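Side-chain contacts in choline kinase (Cryptosporidium parvum, PDB 3MES), which probably phosphorylates choline, and perhaps ethanolamine, at the expense of ATP, and binds ADP and magnesium: residues E155-T159 against K160-L164; A290-F293 against A294-I298. All coordinates share one frame; numbering follows the deposited sequence.

Contact 1 (155-164) comes first along the chain and leads from strand 155-156 into helix 165-179. Contact 2 (290-298) follows more than a hundred residues later, where strand 290-293 gives way to helix 294-303. Their centres are 22 Å apart and their nearest atoms about 9 Å, so the two do not touch. Helix 165-179 links them: it starts directly after contact 1, and its residues Met175 and His179 pack against contact 2. The first contact lies beside the magnesium ligands Glu271 and Tyr307. The second is buried deeper and holds the chain just ahead of Asp268, a residue of the bound-ligand pockets.

Contact 1. Residues E155-T159 against K160-L164; sequences EPLTT and KQLQL
Thr158 and Gln161 face each other across a tight turn, each side chain directed at the other's backbone. In Gln161, chi1 of -74° sets CG beside the backbone N and so gives the direction, while the extended chain beyond supplies the reach that lets OE1 accept the N-H of Thr158 at 2.9 Å. That donor lies in the carbonyl plane on a lone pair, with a fairly straight N-H...O angle of 153°. Glutamine suits the place because its reach matches this gap and its end is an acceptor. In return, Thr158 has chi1 59°, setting OG1 between its own N and carbonyl carbon and facing Gln161 N at 3.2 Å. This second bond is less certain, since OG1 sits too near the glutamine chain in the model, so the resemblance to a capping box stays tentative.

Leu157 slants across the Gln161 chain, its CD2 3.8 Å from Gln161 OE1, while Leu157 CD1 meets Leu162 CD2 at 4.1 Å. Both leucines are buried and also rest on Glu271. Leu162 N is only weakly bonded to Thr159 O, at 3.5 Å, but that oxygen also takes a bond from a water. Thr159 OG1 is bonded to Asp308 OD1, and the Thr159 side chain comes within about 4 Å (nearest atoms) of a magnesium ion, which helps explain a small polar residue there. Gln163 O accepts a hydrogen bond from Gln345 NE2 of the second subunit.

The turn connects strand 155-156, whose neighbour is strand 274-276, to helix 165-179, where Ile167 packs on both Leu157 and Gln161.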
ATOM      1  N   GLU B 155      -8.142  11.963  -3.132  1.00 22.83           N
ATOM      2  CA  GLU B 155      -9.369  11.692  -3.866  1.00 22.68           C
ATOM      3  C   GLU B 155      -9.967  10.351  -3.465  1.00 22.34           C
ATOM      4  O   GLU B 155      -9.252   9.352  -3.371  1.00 22.33           O
ATOM      5  CB  GLU B 155      -9.108  11.724  -5.374  1.00 22.82           C
ATOM      6  CG  GLU B 155      -9.072  13.127  -5.948  1.00 23.64           C
ATOM      7  CD  GLU B 155     -10.397  13.842  -5.777  1.00 24.93           C
ATOM      8  OE1 GLU B 155     -11.404  13.375  -6.355  1.00 25.71           O
ATOM      9  OE2 GLU B 155     -10.434  14.866  -5.062  1.00 25.20           O
ATOM     10  N   PRO B 156     -11.286  10.325  -3.227  1.00 21.97           N
ATOM     11  CA  PRO B 156     -11.960   9.085  -2.865  1.00 21.68           C
ATOM     12  C   PRO B 156     -11.948   8.113  -4.036  1.00 21.35           C
ATOM     13  O   PRO B 156     -12.211   8.513  -5.165  1.00 21.30           O
ATOM     14  CB  PRO B 156     -13.393   9.538  -2.574  1.00 21.68           C
ATOM     15  CG  PRO B 156     -13.567  10.775  -3.385  1.00 21.76           C
ATOM     16  CD  PRO B 156     -12.227  11.446  -3.388  1.00 21.92           C
ATOM     17  N   LEU B 157     -11.632   6.852  -3.766  1.00 21.05           N
ATOM     18  CA  LEU B 157     -11.638   5.830  -4.808  1.00 20.78           C
ATOM     19  C   LEU B 157     -12.977   5.824  -5.533  1.00 20.59           C
ATOM     20  O   LEU B 157     -13.995   6.223  -4.973  1.00 20.65           O
ATOM     21  CB  LEU B 157     -11.374   4.450  -4.208  1.00 20.63           C
ATOM     22  CG  LEU B 157     -10.003   4.225  -3.568  1.00 20.39           C
ATOM     23  CD1 LEU B 157      -9.985   2.923  -2.779  1.00 19.94           C
ATOM     24  CD2 LEU B 157      -8.906   4.237  -4.623  1.00 20.02           C
ATOM     25  N   THR B 158     -12.972   5.382  -6.784  1.00 20.47           N
ATOM     26  CA  THR B 158     -14.217   5.213  -7.522  1.00 20.31           C
ATOM     27  C   THR B 158     -14.655   3.763  -7.446  1.00 20.09           C
ATOM     28  O   THR B 158     -13.858   2.882  -7.128  1.00 20.02           O
ATOM     29  CB  THR B 158     -14.070   5.607  -9.000  1.00 20.34           C
ATOM     30  OG1 THR B 158     -13.063   4.794  -9.616  1.00 20.67           O
ATOM     31  CG2 THR B 158     -13.686   7.072  -9.127  1.00 20.31           C
ATOM     32  N   THR B 159     -15.923   3.514  -7.749  1.00 20.02           N
ATOM     33  CA  THR B 159     -16.446   2.155  -7.726  1.00 19.78           C
ATOM     34  C   THR B 159     -15.673   1.239  -8.674  1.00 19.79           C
ATOM     35  O   THR B 159     -15.446   0.069  -8.370  1.00 19.79           O
ATOM     36  CB  THR B 159     -17.942   2.121  -8.077  1.00 19.81           C
ATOM     37  OG1 THR B 159     -18.644   3.073  -7.268  1.00 19.39           O
ATOM     38  CG2 THR B 159     -18.516   0.727  -7.832  1.00 19.64           C
ATOM     39  N   LYS B 160     -15.266   1.775  -9.820  1.00 19.72           N
ATOM     40  CA  LYS B 160     -14.538   0.983 -10.809  1.00 19.66           C
ATOM     41  C   LYS B 160     -13.118   0.677 -10.352  1.00 19.49           C
ATOM     42  O   LYS B 160     -12.607  -0.423 -10.574  1.00 19.62           O
ATOM     43  CB  LYS B 160     -14.525   1.691 -12.164  1.00 19.71           C
ATOM     44  CG  LYS B 160     -15.891   1.733 -12.828  1.00 20.38           C
ATOM     45  CD  LYS B 160     -15.936   2.696 -14.002  1.00 21.28           C
ATOM     46  CE  LYS B 160     -17.339   2.740 -14.605  1.00 21.75           C
ATOM     47  NZ  LYS B 160     -17.476   3.779 -15.661  1.00 22.02           N
ATOM     48  N   GLN B 161     -12.487   1.648  -9.703  1.00 19.12           N
ATOM     49  CA  GLN B 161     -11.109   1.490  -9.256  1.00 18.81           C
ATOM     50  C   GLN B 161     -10.940   0.307  -8.312  1.00 18.50           C
ATOM     51  O   GLN B 161      -9.844  -0.235  -8.174  1.00 18.33           O
ATOM     52  CB  GLN B 161     -10.610   2.769  -8.589  1.00 18.94           C
ATOM     53  CG  GLN B 161     -10.314   3.900  -9.557  1.00 19.30           C
ATOM     54  CD  GLN B 161      -9.726   5.103  -8.855  1.00 20.02           C
ATOM     55  OE1 GLN B 161     -10.303   5.619  -7.900  1.00 20.24           O
ATOM     56  NE2 GLN B 161      -8.567   5.553  -9.320  1.00 20.44           N
ATOM     57  N   LEU B 162     -12.026  -0.089  -7.657  1.00 18.27           N
ATOM     58  CA  LEU B 162     -11.985  -1.243  -6.770  1.00 18.08           C
ATOM     59  C   LEU B 162     -11.578  -2.502  -7.530  1.00 17.95           C
ATOM     60  O   LEU B 162     -10.975  -3.412  -6.958  1.00 18.01           O
ATOM     61  CB  LEU B 162     -13.336  -1.451  -6.083  1.00 18.01           C
ATOM     62  CG  LEU B 162     -13.847  -0.291  -5.222  1.00 18.10           C
ATOM     63  CD1 LEU B 162     -14.916  -0.778  -4.249  1.00 17.43           C
ATOM     64  CD2 LEU B 162     -12.702   0.369  -4.471  1.00 17.41           C
ATOM     65  N   GLN B 163     -11.903  -2.546  -8.820  1.00 17.76           N
ATOM     66  CA  GLN B 163     -11.604  -3.717  -9.646  1.00 17.68           C
ATOM     67  C   GLN B 163     -10.105  -3.851  -9.892  1.00 17.50           C
ATOM     68  O   GLN B 163      -9.617  -4.932 -10.216  1.00 17.38           O
ATOM     69  CB  GLN B 163     -12.345  -3.645 -10.987  1.00 17.67           C
ATOM     70  CG  GLN B 163     -13.866  -3.624 -10.882  1.00 17.75           C
ATOM     71  CD  GLN B 163     -14.465  -4.994 -10.597  1.00 18.21           C
ATOM     72  OE1 GLN B 163     -13.758  -5.999 -10.547  1.00 18.33           O
ATOM     73  NE2 GLN B 163     -15.780  -5.035 -10.410  1.00 18.12           N
ATOM     74  N   LEU B 164      -9.379  -2.747  -9.734  1.00 17.28           N
ATOM     75  CA  LEU B 164      -7.944  -2.735 -10.008  1.00 17.18           C
ATOM     76  C   LEU B 164      -7.166  -3.452  -8.912  1.00 16.94           C
ATOM     77  O   LEU B 164      -7.295  -3.121  -7.733  1.00 17.12           O
ATOM     78  CB  LEU B 164      -7.440  -1.303 -10.183  1.00 17.17           C
ATOM     79  CG  LEU B 164      -8.192  -0.497 -11.245  1.00 17.41           C
ATOM     80  CD1 LEU B 164      -7.660   0.934 -11.325  1.00 17.04           C
ATOM     81  CD2 LEU B 164      -8.114  -1.193 -12.602  1.00 16.63           C
TER
HETATM   82  O   HOH W   1     -16.463  -2.395  -9.006  1.00 20.35           O

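Contact 2. Residues A290-F293 against A294-I298; sequences AINF and AGADI
A strand-to-helix junction of the protein-kinase-like fold, which the choline kinase family shares, is built here: strand 290-293, paired antiparallel with strand 262-265, turns at Phe293, the N-cap residue, into helix 294-303, and the Asn292 amide and the backbone end of Phe293 meet Ala296 in the first turn. The short axes stand nearly at right angles, 95° apart. Since phenylalanine offers no polar side-chain cap, the contact with the helix start is made through its backbone. Phe293 O receives two weak bonds, from Ala296 N at 2.8 Å, rather bent, and from Asp297 N at 3.5 Å.

Ala296 directs its methyl back at the strand. Ala296 CB lies 4.3 Å from Phe293 CB and close against the side-chain amide of Asn292; a methyl is enough to meet both groups, with Ala296 CB 3.2 Å from Phe293 O. The aromatic ring leads away toward Leu262 and Met240, filling the apolar interior beside the strand pair. Ala294, on a different side of the helix, likewise presents just a methyl, to Val263 and Tyr337.

Asp297 is buried but well provided with donors: OD1 takes the N-H of Asn267, and OD2 takes His266 N and His179 NE2. Several donors on one carboxylate probably favour its charged form. It thus fixes the chain running into Asp268 of the ligand pockets, consistent with the buried aspartate that holds the catalytic-loop backbone in protein kinases.

With Asn292 CG anti to the backbone N (chi1 -166°), the amide folds beside the following peptide, and Asn292 ND2 is bonded to Asn267 OD1. Asn292 OD1 accepts Phe293 N at 2.6 Å, a bent bond whose donor stands 46° out of the carbonyl plane, while Asn292 ND2 lies 3.3 Å from Ala296 CB.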
ATOM      1  N   ALA B 290     -16.962  -1.404  15.006  1.00 14.87           N
ATOM      2  CA  ALA B 290     -17.166  -2.165  16.234  1.00 14.58           C
ATOM      3  C   ALA B 290     -16.717  -3.605  16.004  1.00 14.44           C
ATOM      4  O   ALA B 290     -16.576  -4.041  14.859  1.00 14.31           O
ATOM      5  CB  ALA B 290     -18.627  -2.123  16.646  1.00 14.46           C
ATOM      6  N   ILE B 291     -16.485  -4.343  17.083  1.00 14.18           N
ATOM      7  CA  ILE B 291     -16.082  -5.734  16.944  1.00 14.07           C
ATOM      8  C   ILE B 291     -17.088  -6.473  16.071  1.00 13.94           C
ATOM      9  O   ILE B 291     -18.290  -6.213  16.137  1.00 13.81           O
ATOM     10  CB  ILE B 291     -15.964  -6.449  18.302  1.00 14.15           C
ATOM     11  CG1 ILE B 291     -14.903  -5.773  19.169  1.00 14.01           C
ATOM     12  CG2 ILE B 291     -15.622  -7.920  18.095  1.00 13.82           C
ATOM     13  CD1 ILE B 291     -13.496  -5.919  18.633  1.00 13.82           C
ATOM     14  N   ASN B 292     -16.591  -7.397  15.255  1.00 13.80           N
ATOM     15  CA  ASN B 292     -17.440  -8.126  14.324  1.00 13.56           C
ATOM     16  C   ASN B 292     -16.646  -9.238  13.652  1.00 13.51           C
ATOM     17  O   ASN B 292     -15.414  -9.254  13.717  1.00 13.40           O
ATOM     18  CB  ASN B 292     -18.001  -7.166  13.271  1.00 13.61           C
ATOM     19  CG  ASN B 292     -19.142  -7.769  12.466  1.00 13.73           C
ATOM     20  OD1 ASN B 292     -19.599  -8.878  12.743  1.00 14.15           O
ATOM     21  ND2 ASN B 292     -19.610  -7.031  11.465  1.00 13.41           N
ATOM     22  N   PHE B 293     -17.349 -10.172  13.018  1.00 13.24           N
ATOM     23  CA  PHE B 293     -16.688 -11.230  12.266  1.00 13.09           C
ATOM     24  C   PHE B 293     -15.877 -10.630  11.122  1.00 13.11           C
ATOM     25  O   PHE B 293     -16.397  -9.839  10.337  1.00 13.14           O
ATOM     26  CB  PHE B 293     -17.708 -12.238  11.721  1.00 12.90           C
ATOM     27  CG  PHE B 293     -18.252 -13.181  12.762  1.00 12.45           C
ATOM     28  CD1 PHE B 293     -17.399 -13.944  13.540  1.00 12.48           C
ATOM     29  CD2 PHE B 293     -19.617 -13.318  12.947  1.00 12.11           C
ATOM     30  CE1 PHE B 293     -17.898 -14.819  14.496  1.00 12.43           C
ATOM     31  CE2 PHE B 293     -20.122 -14.191  13.896  1.00 12.17           C
ATOM     32  CZ  PHE B 293     -19.262 -14.943  14.671  1.00 12.03           C
ATOM     33  N   ALA B 294     -14.605 -11.004  11.032  1.00 13.20           N
ATOM     34  CA  ALA B 294     -13.741 -10.506   9.964  1.00 13.40           C
ATOM     35  C   ALA B 294     -14.410 -10.640   8.601  1.00 13.54           C
ATOM     36  O   ALA B 294     -14.336  -9.733   7.775  1.00 13.55           O
ATOM     37  CB  ALA B 294     -12.404 -11.236   9.973  1.00 13.24           C
ATOM     38  N   GLY B 295     -15.068 -11.776   8.376  1.00 13.81           N
ATOM     39  CA  GLY B 295     -15.738 -12.044   7.106  1.00 14.04           C
ATOM     40  C   GLY B 295     -16.848 -11.057   6.793  1.00 14.23           C
ATOM     41  O   GLY B 295     -17.109 -10.744   5.631  1.00 14.24           O
ATOM     42  N   ALA B 296     -17.510 -10.568   7.834  1.00 14.42           N
ATOM     43  CA  ALA B 296     -18.558  -9.573   7.655  1.00 14.59           C
ATOM     44  C   ALA B 296     -17.988  -8.314   7.009  1.00 14.71           C
ATOM     45  O   ALA B 296     -18.531  -7.809   6.024  1.00 14.78           O
ATOM     46  CB  ALA B 296     -19.211  -9.241   8.991  1.00 14.57           C
ATOM     47  N   ASP B 297     -16.884  -7.820   7.559  1.00 14.70           N
ATOM     48  CA  ASP B 297     -16.284  -6.580   7.083  1.00 14.77           C
ATOM     49  C   ASP B 297     -15.773  -6.716   5.654  1.00 14.79           C
ATOM     50  O   ASP B 297     -15.943  -5.812   4.832  1.00 14.68           O
ATOM     51  CB  ASP B 297     -15.146  -6.143   8.007  1.00 14.77           C
ATOM     52  CG  ASP B 297     -14.983  -4.638   8.052  1.00 15.05           C
ATOM     53  OD1 ASP B 297     -15.921  -3.932   7.625  1.00 15.41           O
ATOM     54  OD2 ASP B 297     -13.928  -4.158   8.519  1.00 15.12           O
ATOM     55  N   ILE B 298     -15.143  -7.849   5.361  1.00 14.80           N
ATOM     56  CA  ILE B 298     -14.595  -8.091   4.032  1.00 14.84           C
ATOM     57  C   ILE B 298     -15.701  -8.260   2.992  1.00 14.88           C
ATOM     58  O   ILE B 298     -15.645  -7.667   1.913  1.00 14.94           O
ATOM     59  CB  ILE B 298     -13.657  -9.320   4.022  1.00 14.90           C
ATOM     60  CG1 ILE B 298     -12.453  -9.074   4.935  1.00 14.74           C
ATOM     61  CG2 ILE B 298     -13.196  -9.629   2.604  1.00 14.75           C
ATOM     62  CD1 ILE B 298     -11.604 -10.306   5.191  1.00 14.74           C
TER